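PDB 3LWU: succinylglutamate desuccinylase/aspartoacylase from Shewanella frigidimarina, which binds a zinc ion and is probably a hydrolase acting on ester bonds, related to succinylglutamate desuccinylases and aspartoacylases. Local coordinates for residues 211-223 with 297-310. Residues are numbered along the deposited sequence; the frame is centred on the assembly and turned at random.
Sequences ARFFSIPYTLIIP and PASMERFGCYLKDY
The backbone oxygen of F214 takes two bonds from one side chain: R302 reaches it side-on, with NE at 3.0 Å and NH2 at 2.9 Å from F214 O. This guanidinium closes the start of a parallel strand pair, 218-222 with 303-306, in this zinc-binding protein of the succinylglutamate desuccinylase/aspartoacylase family, and illustrates how an arginine can join two loops just before their strands pair. Its other edge is used end-on, NH1 and NH2 both binding A298 O in the guanidinium plane. R212 O lies over the centre of one face, 3.1 Å above the plane, while CG of M300, a selenomethionine, lies over the opposite face toward its rim. The R302 side chain gets there by running extended from CG to NE (chi3 -179°). A leucine in place of R302 would probably leave F214 O and A298 O without these N-H partners and the two loops freer to part. Water 1 extends the network, accepting from R302 NE and I216 N.

Beyond it the parallel pairing begins with F303 N to P217 O, 2.7 Å and nearly straight at 171°, and continues alternately through T219 N, C305 N, I221 N and L307 N. On one face the Y218 and F303 rings lie side by side but barely overlap, at 19° between planes; Y218 OH bonds to G328 O. On the other, I221 CD1 sits over the Y306 ring. Strand 196-204 flanks 218-222 on its far edge. Near the strand ends, L220 lays its branched end over one face of the Y310 ring: CD2 packs 3.4 Å from Y310 CG, and CD1 makes a CH-pi contact, 3.8 Å from the Y310 ring centroid.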
# COMPACT_ATOMS: atom_id res chain seq x y z
N ALA A 211 -6.19 18.37 -33.71
CA ALA A 211 -6.31 18.93 -32.37
C ALA A 211 -7.41 19.98 -32.28
O ALA A 211 -8.06 20.08 -31.24
CB ALA A 211 -4.96 19.50 -31.86
N ARG A 212 -7.66 20.72 -33.34
CA ARG A 212 -8.66 21.78 -33.27
C ARG A 212 -10.14 21.31 -33.15
O ARG A 212 -11.06 22.15 -32.94
CB ARG A 212 -8.48 22.78 -34.45
CG ARG A 212 -8.73 22.24 -35.82
CD ARG A 212 -8.70 23.33 -36.90
NE ARG A 212 -9.28 22.82 -38.15
CZ ARG A 212 -8.66 21.98 -38.98
NH1 ARG A 212 -7.41 21.58 -38.71
NH2 ARG A 212 -9.26 21.54 -40.09
N PHE A 213 -10.38 20.01 -33.27
CA PHE A 213 -11.75 19.48 -33.22
C PHE A 213 -12.17 19.08 -31.83
O PHE A 213 -13.35 19.16 -31.49
CB PHE A 213 -11.90 18.32 -34.20
CG PHE A 213 -11.80 18.74 -35.64
CD1 PHE A 213 -12.90 19.25 -36.29
CD2 PHE A 213 -10.59 18.70 -36.30
CE1 PHE A 213 -12.82 19.68 -37.60
CE2 PHE A 213 -10.49 19.12 -37.62
CZ PHE A 213 -11.62 19.61 -38.26
N PHE A 214 -11.20 18.67 -31.02
CA PHE A 214 -11.48 18.33 -29.65
C PHE A 214 -11.68 19.61 -28.86
O PHE A 214 -11.34 20.69 -29.35
CB PHE A 214 -10.35 17.49 -29.06
CG PHE A 214 -10.16 16.18 -29.77
CD1 PHE A 214 -11.00 15.13 -29.54
CD2 PHE A 214 -9.13 16.01 -30.69
CE1 PHE A 214 -10.83 13.91 -30.19
CE2 PHE A 214 -8.96 14.79 -31.34
CZ PHE A 214 -9.79 13.75 -31.08
N SER A 215 -12.29 19.49 -27.68
CA SER A 215 -12.59 20.67 -26.84
C SER A 215 -11.50 20.77 -25.78
O SER A 215 -11.76 20.68 -24.59
CB SER A 215 -13.97 20.53 -26.21
OG SER A 215 -14.98 20.45 -27.20
N ILE A 216 -10.26 20.90 -26.23
CA ILE A 216 -9.11 20.76 -25.36
C ILE A 216 -8.17 21.95 -25.53
O ILE A 216 -7.62 22.16 -26.61
CB ILE A 216 -8.39 19.41 -25.58
CG1 ILE A 216 -9.31 18.26 -25.14
CG2 ILE A 216 -7.10 19.34 -24.72
CD1 ILE A 216 -8.77 16.88 -25.33
N PRO A 217 -8.01 22.76 -24.47
CA PRO A 217 -7.22 23.98 -24.66
C PRO A 217 -5.73 23.76 -24.95
O PRO A 217 -5.15 24.53 -25.69
CB PRO A 217 -7.41 24.73 -23.34
CG PRO A 217 -8.63 24.14 -22.74
CD PRO A 217 -8.61 22.72 -23.13
N TYR A 218 -5.13 22.71 -24.39
CA TYR A 218 -3.70 22.51 -24.53
C TYR A 218 -3.36 21.16 -25.11
O TYR A 218 -3.74 20.12 -24.57
CB TYR A 218 -2.98 22.74 -23.18
CG TYR A 218 -3.20 24.11 -22.63
CD1 TYR A 218 -2.50 25.18 -23.14
CD2 TYR A 218 -4.16 24.35 -21.65
CE1 TYR A 218 -2.72 26.46 -22.68
CE2 TYR A 218 -4.41 25.67 -21.21
CZ TYR A 218 -3.69 26.69 -21.72
OH TYR A 218 -3.87 28.00 -21.31
N THR A 219 -2.57 21.19 -26.18
CA THR A 219 -2.09 20.01 -26.89
C THR A 219 -0.55 19.89 -26.85
O THR A 219 0.17 20.84 -27.14
CB THR A 219 -2.49 20.10 -28.38
OG1 THR A 219 -3.91 20.17 -28.48
CG2 THR A 219 -1.97 18.89 -29.16
N LEU A 220 -0.08 18.69 -26.52
CA LEU A 220 1.32 18.33 -26.61
C LEU A 220 1.56 17.61 -27.94
O LEU A 220 0.91 16.61 -28.24
CB LEU A 220 1.70 17.41 -25.46
CG LEU A 220 1.61 18.14 -24.12
CD1 LEU A 220 1.31 17.19 -22.97
CD2 LEU A 220 2.87 18.92 -23.89
N ILE A 221 2.50 18.11 -28.73
CA ILE A 221 2.78 17.57 -30.04
C ILE A 221 3.89 16.59 -29.86
O ILE A 221 4.99 16.98 -29.52
CB ILE A 221 3.21 18.68 -31.04
CG1 ILE A 221 2.17 19.80 -31.05
CG2 ILE A 221 3.37 18.09 -32.41
CD1 ILE A 221 2.54 21.03 -31.89
N ILE A 222 3.62 15.31 -30.08
CA ILE A 222 4.59 14.27 -29.82
C ILE A 222 5.25 13.75 -31.13
O ILE A 222 4.64 13.76 -32.19
CB ILE A 222 3.99 13.14 -28.97
CG1 ILE A 222 2.97 12.30 -29.74
CG2 ILE A 222 3.30 13.73 -27.71
CD1 ILE A 222 2.32 11.19 -28.89
N PRO A 223 6.52 13.33 -31.06
CA PRO A 223 7.20 12.77 -32.23
C PRO A 223 6.87 11.29 -32.46
O PRO A 223 6.03 10.70 -31.75
CB PRO A 223 8.68 12.93 -31.86
CG PRO A 223 8.69 12.68 -30.37
CD PRO A 223 7.39 13.29 -29.86
N PRO A 297 -16.82 21.92 -33.94
CA PRO A 297 -15.96 22.03 -32.77
C PRO A 297 -16.40 23.20 -31.88
O PRO A 297 -17.00 24.12 -32.38
CB PRO A 297 -14.57 22.31 -33.36
CG PRO A 297 -14.77 22.65 -34.79
CD PRO A 297 -16.10 22.13 -35.21
N ALA A 298 -16.11 23.16 -30.59
CA ALA A 298 -16.41 24.29 -29.71
C ALA A 298 -15.51 25.48 -30.06
O ALA A 298 -14.41 25.30 -30.58
CB ALA A 298 -16.24 23.89 -28.23
N SER A 299 -16.00 26.69 -29.78
CA SER A 299 -15.24 27.92 -29.95
C SER A 299 -14.47 28.17 -28.70
O SER A 299 -15.08 28.39 -27.67
CB SER A 299 -16.17 29.11 -30.16
OG SER A 299 -16.64 29.09 -31.49
N MSE A 300 -13.15 28.13 -28.78
CA MSE A 300 -12.31 28.40 -27.62
C MSE A 300 -10.89 28.59 -28.08
O MSE A 300 -10.51 28.09 -29.12
CB MSE A 300 -12.34 27.25 -26.59
CG MSE A 300 -12.02 25.89 -27.18
SE MSE A 300 -12.06 24.38 -25.88
CE MSE A 300 -10.24 24.15 -25.78
N GLU A 301 -10.09 29.26 -27.27
CA GLU A 301 -8.69 29.39 -27.62
C GLU A 301 -7.97 28.07 -27.38
O GLU A 301 -8.15 27.45 -26.33
CB GLU A 301 -8.08 30.52 -26.82
CG GLU A 301 -8.52 31.86 -27.34
CD GLU A 301 -8.15 33.03 -26.43
OE1 GLU A 301 -7.90 32.82 -25.22
OE2 GLU A 301 -8.12 34.17 -26.93
N ARG A 302 -7.19 27.65 -28.38
CA ARG A 302 -6.45 26.41 -28.34
C ARG A 302 -4.95 26.69 -28.50
O ARG A 302 -4.60 27.49 -29.37
CB ARG A 302 -6.93 25.49 -29.44
CG ARG A 302 -8.30 24.92 -29.19
CD ARG A 302 -8.69 23.91 -30.25
NE ARG A 302 -10.03 23.35 -30.03
CZ ARG A 302 -11.18 23.97 -30.28
NH1 ARG A 302 -11.23 25.20 -30.77
NH2 ARG A 302 -12.32 23.33 -30.03
N PHE A 303 -4.10 26.06 -27.68
CA PHE A 303 -2.64 26.25 -27.72
C PHE A 303 -1.93 24.90 -27.75
O PHE A 303 -2.54 23.86 -27.50
CB PHE A 303 -2.11 27.04 -26.52
CG PHE A 303 -2.79 28.37 -26.28
CD1 PHE A 303 -4.01 28.43 -25.59
CD2 PHE A 303 -2.21 29.57 -26.70
CE1 PHE A 303 -4.65 29.66 -25.36
CE2 PHE A 303 -2.85 30.82 -26.48
CZ PHE A 303 -4.06 30.86 -25.81
N GLY A 304 -0.64 24.93 -28.07
CA GLY A 304 0.19 23.71 -28.06
C GLY A 304 1.63 24.01 -27.69
O GLY A 304 2.02 25.17 -27.67
N CYS A 305 2.39 22.96 -27.35
CA CYS A 305 3.85 23.00 -27.32
C CYS A 305 4.41 21.67 -27.75
O CYS A 305 3.72 20.66 -27.74
CB CYS A 305 4.38 23.38 -25.93
SG CYS A 305 4.42 22.09 -24.73
N TYR A 306 5.67 21.65 -28.16
CA TYR A 306 6.30 20.39 -28.52
C TYR A 306 6.61 19.69 -27.20
O TYR A 306 6.79 20.35 -26.17
CB TYR A 306 7.56 20.64 -29.37
CG TYR A 306 7.23 21.23 -30.73
CD1 TYR A 306 6.80 20.41 -31.76
CD2 TYR A 306 7.29 22.60 -30.96
CE1 TYR A 306 6.45 20.93 -32.98
CE2 TYR A 306 6.95 23.13 -32.19
CZ TYR A 306 6.54 22.28 -33.20
OH TYR A 306 6.20 22.78 -34.44
N LEU A 307 6.64 18.35 -27.23
CA LEU A 307 6.81 17.52 -26.05
C LEU A 307 8.07 17.88 -25.28
O LEU A 307 8.05 17.94 -24.05
CB LEU A 307 6.83 16.04 -26.42
CG LEU A 307 6.95 15.05 -25.26
CD1 LEU A 307 5.71 15.13 -24.37
CD2 LEU A 307 7.17 13.61 -25.77
N LYS A 308 9.15 18.13 -26.02
CA LYS A 308 10.44 18.52 -25.42
C LYS A 308 10.35 19.80 -24.56
O LYS A 308 11.21 20.01 -23.70
CB LYS A 308 11.53 18.70 -26.50
CG LYS A 308 11.32 19.92 -27.43
CD LYS A 308 12.43 20.06 -28.55
CE LYS A 308 11.97 21.01 -29.68
NZ LYS A 308 12.94 21.21 -30.85
N ASP A 309 9.35 20.64 -24.81
CA ASP A 309 9.14 21.86 -24.03
C ASP A 309 8.19 21.69 -22.82
O ASP A 309 7.92 22.67 -22.12
CB ASP A 309 8.63 22.98 -24.94
CG ASP A 309 9.67 23.42 -25.96
OD1 ASP A 309 10.86 23.38 -25.62
OD2 ASP A 309 9.32 23.82 -27.09
N TYR A 310 7.71 20.47 -22.57
CA TYR A 310 6.77 20.18 -21.48
C TYR A 310 7.65 19.60 -20.38
O TYR A 310 8.31 18.60 -20.61
CB TYR A 310 5.76 19.14 -21.95
CG TYR A 310 4.64 18.76 -21.01
CD1 TYR A 310 3.98 19.70 -20.23
CD2 TYR A 310 4.18 17.43 -20.96
CE1 TYR A 310 2.93 19.35 -19.39
CE2 TYR A 310 3.15 17.07 -20.14
CZ TYR A 310 2.50 18.03 -19.37
OH TYR A 310 1.48 17.66 -18.56
O HOH W 1 -8.87 20.92 -28.61
O HOH W 2 -14.51 20.98 -29.71
O HOH W 3 -5.11 22.60 -27.87